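Long-range contacts in soluble lytic transglycosylase B3 (Pseudomonas aeruginosa, PDB 5ANZ), which probably cleaves the glycan strands of bacterial peptidoglycan as a lytic transglycosylase in cell-wall turnover, and binds a calcium ion: residues 126-132 against 236-242; 215-220 against 232-237. All blocks are in the same frame, centred on the assembly; numbering follows the deposited sequence.

Interaction 1: residues 126-132 against 236-242; sequences VDARYAV and ASTANYL
Tyr130 swings its CG anti to its own carbonyl carbon (chi1 -65°), which lays the ring along helix 236-242, while Val126 holds CG1 anti to the backbone N, beside the carbonyl carbon, where it points at Ala239 CB. The Val126 CG1 to Ala239 CB distance is 3.3 Å, tighter than ordinary van der Waals contact; Val126 CG2 sits 4.1 Å from Ala236 CB. Alanine suits both positions, since a single methyl lets the valine and the tyrosine come close to the helix. One face of the Tyr130 ring lies over the backbone, with Ala236 O and Asn240 N near its rim, and Arg129 CG lies over the opposite face. On the ring's rim, CE1 of Tyr130 lies 3.6 Å from Asn240 OD1, a packing contact, the amide plane turned 59° from the ring; Asn240 ND2 is bound to Tyr215 O. Past Ala131, whose positive phi turns the chain, Val132 brings CG1 to Leu242 CD1 at 3.9 Å and CG2 to Ala239 O at 3.5 Å. The axes of 126-130 and 236-242 cross at -33°, 9.8 Å apart at closest approach. The segments are joined by largely buried apolar packing, in which shape and the exclusion of water count for more than directed polar bonds.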
loop_
_atom_site.group_PDB
_atom_site.type_symbol
_atom_site.label_atom_id
_atom_site.label_comp_id
_atom_site.label_asym_id
_atom_site.label_seq_id
_atom_site.Cartn_x
_atom_site.Cartn_y
_atom_site.Cartn_z
ATOM N N VAL A 126 6.043 -21.239 7.442
ATOM C CA VAL A 126 5.171 -20.402 6.626
ATOM C C VAL A 126 5.726 -20.245 5.212
ATOM O O VAL A 126 4.988 -20.389 4.243
ATOM C CB VAL A 126 4.982 -19.012 7.262
ATOM C CG1 VAL A 126 4.355 -18.049 6.265
ATOM C CG2 VAL A 126 4.129 -19.119 8.531
ATOM N N ASP A 127 7.021 -19.920 5.128
ATOM C CA ASP A 127 7.781 -19.804 3.875
ATOM C C ASP A 127 7.582 -21.065 3.043
ATOM O O ASP A 127 7.408 -20.992 1.827
ATOM C CB ASP A 127 9.282 -19.561 4.191
ATOM C CG ASP A 127 10.150 -19.279 2.952
ATOM O OD1 ASP A 127 10.094 -20.060 1.974
ATOM O OD2 ASP A 127 10.953 -18.296 2.993
ATOM N N ALA A 128 7.590 -22.216 3.715
ATOM C CA ALA A 128 7.473 -23.507 3.050
ATOM C C ALA A 128 6.031 -23.912 2.738
ATOM O O ALA A 128 5.774 -24.524 1.700
ATOM C CB ALA A 128 8.152 -24.589 3.891
ATOM N N ARG A 129 5.088 -23.583 3.617
ATOM C CA ARG A 129 3.696 -23.969 3.381
ATOM C C ARG A 129 2.999 -23.113 2.312
ATOM O O ARG A 129 2.165 -23.616 1.554
ATOM C CB ARG A 129 2.884 -23.912 4.679
ATOM C CG ARG A 129 1.389 -23.949 4.428
ATOM C CD ARG A 129 0.609 -24.558 5.573
ATOM N NE ARG A 129 -0.738 -24.935 5.143
ATOM C CZ ARG A 129 -1.694 -25.369 5.959
ATOM N NH1 ARG A 129 -1.461 -25.481 7.260
ATOM N NH2 ARG A 129 -2.887 -25.686 5.473
ATOM N N TYR A 130 3.337 -21.832 2.247
ATOM C CA TYR A 130 2.655 -20.912 1.342
ATOM C C TYR A 130 3.511 -20.549 0.135
ATOM O O TYR A 130 3.031 -19.894 -0.780
ATOM C CB TYR A 130 2.231 -19.637 2.085
ATOM C CG TYR A 130 1.202 -19.928 3.149
ATOM C CD1 TYR A 130 -0.138 -20.072 2.817
ATOM C CD2 TYR A 130 1.574 -20.104 4.479
ATOM C CE1 TYR A 130 -1.080 -20.369 3.774
ATOM C CE2 TYR A 130 0.634 -20.403 5.450
ATOM C CZ TYR A 130 -0.693 -20.529 5.090
ATOM O OH TYR A 130 -1.648 -20.840 6.029
ATOM N N ALA A 131 4.762 -21.000 0.123
ATOM C CA ALA A 131 5.690 -20.617 -0.939
ATOM C C ALA A 131 5.755 -19.089 -1.045
ATOM O O ALA A 131 5.570 -18.503 -2.132
ATOM C CB ALA A 131 5.291 -21.226 -2.265
ATOM N N VAL A 132 6.042 -18.455 0.087
ATOM C CA VAL A 132 6.247 -17.012 0.130
ATOM C C VAL A 132 7.508 -16.738 0.941
ATOM O O VAL A 132 7.677 -17.289 2.023
ATOM C CB VAL A 132 5.061 -16.262 0.761
ATOM C CG1 VAL A 132 5.357 -14.778 0.840
ATOM C CG2 VAL A 132 3.788 -16.503 -0.069
ATOM N N ALA A 236 1.332 -16.106 9.077
ATOM C CA ALA A 236 0.724 -17.015 8.109
ATOM C C ALA A 236 -0.349 -16.295 7.304
ATOM O O ALA A 236 -0.505 -16.561 6.099
ATOM C CB ALA A 236 0.143 -18.220 8.810
ATOM N N SER A 237 -1.094 -15.402 7.962
ATOM C CA SER A 237 -2.131 -14.641 7.281
ATOM C C SER A 237 -1.527 -13.742 6.214
ATOM O O SER A 237 -2.040 -13.653 5.098
ATOM C CB SER A 237 -2.950 -13.802 8.279
ATOM O OG SER A 237 -3.617 -14.636 9.209
ATOM N N THR A 238 -0.428 -13.079 6.555
ATOM C CA THR A 238 0.250 -12.203 5.612
ATOM C C THR A 238 0.703 -12.993 4.396
ATOM O O THR A 238 0.525 -12.554 3.256
ATOM C CB THR A 238 1.447 -11.531 6.274
ATOM O OG1 THR A 238 0.981 -10.768 7.394
ATOM C CG2 THR A 238 2.184 -10.602 5.281
ATOM N N ALA A 239 1.287 -14.161 4.647
ATOM C CA ALA A 239 1.799 -15.002 3.570
ATOM C C ALA A 239 0.664 -15.503 2.690
ATOM O O ALA A 239 0.776 -15.540 1.470
ATOM C CB ALA A 239 2.582 -16.187 4.146
ATOM N N ASN A 240 -0.428 -15.911 3.322
ATOM C CA ASN A 240 -1.588 -16.394 2.580
ATOM C C ASN A 240 -2.120 -15.315 1.614
ATOM O O ASN A 240 -2.483 -15.594 0.461
ATOM C CB ASN A 240 -2.677 -16.824 3.571
ATOM C CG ASN A 240 -3.809 -17.539 2.898
ATOM O OD1 ASN A 240 -3.591 -18.439 2.103
ATOM N ND2 ASN A 240 -5.032 -17.142 3.206
ATOM N N TYR A 241 -2.160 -14.076 2.081
ATOM C CA TYR A 241 -2.643 -12.959 1.268
ATOM C C TYR A 241 -1.651 -12.655 0.131
ATOM O O TYR A 241 -2.057 -12.441 -1.019
ATOM C CB TYR A 241 -2.879 -11.717 2.147
ATOM C CG TYR A 241 -3.533 -10.542 1.432
ATOM C CD1 TYR A 241 -2.781 -9.635 0.703
ATOM C CD2 TYR A 241 -4.904 -10.345 1.502
ATOM C CE1 TYR A 241 -3.380 -8.564 0.059
ATOM C CE2 TYR A 241 -5.508 -9.283 0.858
ATOM C CZ TYR A 241 -4.745 -8.395 0.145
ATOM O OH TYR A 241 -5.351 -7.330 -0.485
ATOM N N LEU A 242 -0.354 -12.666 0.431
ATOM C CA LEU A 242 0.627 -12.470 -0.642
ATOM C C LEU A 242 0.548 -13.573 -1.694
ATOM O O LEU A 242 0.697 -13.314 -2.896
ATOM C CB LEU A 242 2.052 -12.403 -0.078
ATOM C CG LEU A 242 2.385 -11.090 0.629
ATOM C CD1 LEU A 242 3.748 -11.235 1.338
ATOM C CD2 LEU A 242 2.403 -9.882 -0.348
#

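Interaction 2: residues 215-220 against 232-237; sequences YAVDFD and GDALAS. With CA (calcium ion), chain B.
Asp233 reaches from helix 232-237 to the 215-220 loop. Asp233 CB lies 3.5 Å from Val217 O, and CG, placed anti to the carbonyl carbon (chi1 -66°), carries the carboxylate to the calcium ion. There Asp233 OD2 binds the metal at 2.4 Å, and OD1 makes a longer bond to it. Asp233 OD1 also accepts Phe219 N at 2.8 Å, the donor 41° out of the carboxylate plane, while OD2 takes a hydrogen bond from Asp226 N. Asp218 and Asp220 each give OD1 to the calcium, and Asp218 OD2 is hydrogen-bonded to Gly223 N. The ion probably relieves the repulsion among these gathered acids. One helical turn on, Ser237 OG accepts Val217 N at 2.9 Å and 161° and donates to Asp233 O at 2.6 Å, a carbonyl that Ser237 N meets from the opposite face. Between these polar ties Val217 CG1 and Phe219 CD1 rest on Ala236 CB. Gly232, lacking the CB that would collide with Phe219 CD2, lets the ring sit against the helix, with Phe219 CB 3.4 Å from Gly232 O. Completed by Asp222, Lys224 O and water, this aspartate-rich loop leading to a helical bidentate acid is typical of an EF-hand-like calcium site.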
loop_
_atom_site.group_PDB
_atom_site.type_symbol
_atom_site.label_atom_id
_atom_site.label_comp_id
_atom_site.label_asym_id
_atom_site.label_seq_id
_atom_site.Cartn_x
_atom_site.Cartn_y
_atom_site.Cartn_z
ATOM N N TYR A 215 -8.888 -14.151 4.098
ATOM C CA TYR A 215 -7.477 -14.561 4.021
ATOM C C TYR A 215 -6.758 -14.813 5.341
ATOM O O TYR A 215 -5.671 -15.364 5.334
ATOM C CB TYR A 215 -6.664 -13.517 3.240
ATOM C CG TYR A 215 -7.150 -13.373 1.827
ATOM C CD1 TYR A 215 -6.789 -14.300 0.864
ATOM C CD2 TYR A 215 -7.987 -12.325 1.466
ATOM C CE1 TYR A 215 -7.255 -14.181 -0.452
ATOM C CE2 TYR A 215 -8.454 -12.198 0.166
ATOM C CZ TYR A 215 -8.074 -13.124 -0.786
ATOM O OH TYR A 215 -8.546 -12.998 -2.072
ATOM N N ALA A 216 -7.339 -14.425 6.466
ATOM C CA ALA A 216 -6.683 -14.749 7.723
ATOM C C ALA A 216 -6.610 -16.264 7.939
ATOM O O ALA A 216 -7.469 -17.043 7.479
ATOM C CB ALA A 216 -7.388 -14.075 8.900
ATOM N N VAL A 217 -5.558 -16.660 8.638
ATOM C CA VAL A 217 -5.195 -18.042 8.875
ATOM C C VAL A 217 -5.078 -18.346 10.358
ATOM O O VAL A 217 -4.585 -17.510 11.111
ATOM C CB VAL A 217 -3.833 -18.350 8.203
ATOM C CG1 VAL A 217 -3.316 -19.709 8.628
ATOM C CG2 VAL A 217 -3.959 -18.239 6.684
ATOM N N ASP A 218 -5.510 -19.537 10.774
ATOM C CA ASP A 218 -5.207 -20.046 12.110
ATOM C C ASP A 218 -3.983 -20.954 12.042
ATOM O O ASP A 218 -4.093 -22.155 11.722
ATOM C CB ASP A 218 -6.413 -20.809 12.683
ATOM C CG ASP A 218 -6.118 -21.444 14.028
ATOM O OD1 ASP A 218 -5.130 -21.037 14.682
ATOM O OD2 ASP A 218 -6.881 -22.349 14.437
ATOM N N PHE A 219 -2.812 -20.382 12.322
ATOM C CA PHE A 219 -1.554 -21.093 12.167
ATOM C C PHE A 219 -1.395 -22.212 13.176
ATOM O O PHE A 219 -0.956 -23.300 12.829
ATOM C CB PHE A 219 -0.365 -20.129 12.295
ATOM C CG PHE A 219 0.969 -20.807 12.173
ATOM C CD1 PHE A 219 1.439 -21.215 10.936
ATOM C CD2 PHE A 219 1.761 -21.027 13.293
ATOM C CE1 PHE A 219 2.667 -21.847 10.817
ATOM C CE2 PHE A 219 2.997 -21.653 13.173
ATOM C CZ PHE A 219 3.448 -22.055 11.934
ATOM N N ASP A 220 -1.748 -21.949 14.427
ATOM C CA ASP A 220 -1.442 -22.906 15.494
ATOM C C ASP A 220 -2.568 -23.910 15.757
ATOM O O ASP A 220 -2.356 -24.905 16.442
ATOM C CB ASP A 220 -1.100 -22.160 16.784
ATOM C CG ASP A 220 -2.277 -21.389 17.338
ATOM O OD1 ASP A 220 -2.704 -20.411 16.697
ATOM O OD2 ASP A 220 -2.776 -21.759 18.422
ATOM N N GLY A 232 2.270 -16.136 14.913
ATOM C CA GLY A 232 2.077 -17.231 13.971
ATOM C C GLY A 232 0.893 -16.970 13.053
ATOM O O GLY A 232 1.021 -17.022 11.823
ATOM N N ASP A 233 -0.263 -16.689 13.641
ATOM C CA ASP A 233 -1.456 -16.383 12.834
ATOM C C ASP A 233 -1.214 -15.174 11.944
ATOM O O ASP A 233 -1.601 -15.149 10.779
ATOM C CB ASP A 233 -2.683 -16.104 13.709
ATOM C CG ASP A 233 -3.171 -17.327 14.501
ATOM O OD1 ASP A 233 -2.700 -18.482 14.308
ATOM O OD2 ASP A 233 -4.086 -17.098 15.326
ATOM N N ALA A 234 -0.582 -14.148 12.494
ATOM C CA ALA A 234 -0.332 -12.933 11.718
ATOM C C ALA A 234 0.576 -13.198 10.523
ATOM O O ALA A 234 0.285 -12.757 9.419
ATOM C CB ALA A 234 0.303 -11.847 12.609
ATOM N N LEU A 235 1.683 -13.889 10.768
ATOM C CA LEU A 235 2.653 -14.153 9.709
ATOM C C LEU A 235 2.049 -15.081 8.644
ATOM O O LEU A 235 2.224 -14.849 7.450
ATOM C CB LEU A 235 3.943 -14.743 10.299
ATOM C CG LEU A 235 4.709 -13.779 11.230
ATOM C CD1 LEU A 235 5.853 -14.505 11.986
ATOM C CD2 LEU A 235 5.231 -12.579 10.436
ATOM N N ALA A 236 1.332 -16.106 9.077
ATOM C CA ALA A 236 0.724 -17.015 8.109
ATOM C C ALA A 236 -0.349 -16.295 7.304
ATOM O O ALA A 236 -0.505 -16.561 6.099
ATOM C CB ALA A 236 0.143 -18.220 8.810
ATOM N N SER A 237 -1.094 -15.402 7.962
ATOM C CA SER A 237 -2.131 -14.641 7.281
ATOM C C SER A 237 -1.527 -13.742 6.214
ATOM O O SER A 237 -2.040 -13.653 5.098
ATOM C CB SER A 237 -2.950 -13.802 8.279
ATOM O OG SER A 237 -3.617 -14.636 9.209
HETATM CA CA CA B . -4.663 -19.266 16.154
HETATM O O HOH W 1 -4.429 -18.059 18.174
#

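Interactions 1 and 2 use adjoining faces of helix 231-244 that meet at Ala236, and their centres are 9 Å apart. Their segments overlap at Ala236 and Ser237, but of the two Ala236 alone touches in both. Interaction 2 is nested along the chain within the loop that interaction 1 closes. Among the direct links, Tyr130 OH packs against Val217 CG1 at 3.3 Å. Phe219 also touches Val126, so helix 120-130 meets the calcium-binding loop as well as helix 231-244. Calcium is about 9 Å from the Ala236 side chain. At the other end, the side chains of Leu242 and Tyr215 come within about 4 Å of those of Tyr326 and Thr211, respectively, residues that bind N-acetyl-D-glucosamine in another structure of this protein, though no sugar is bound here.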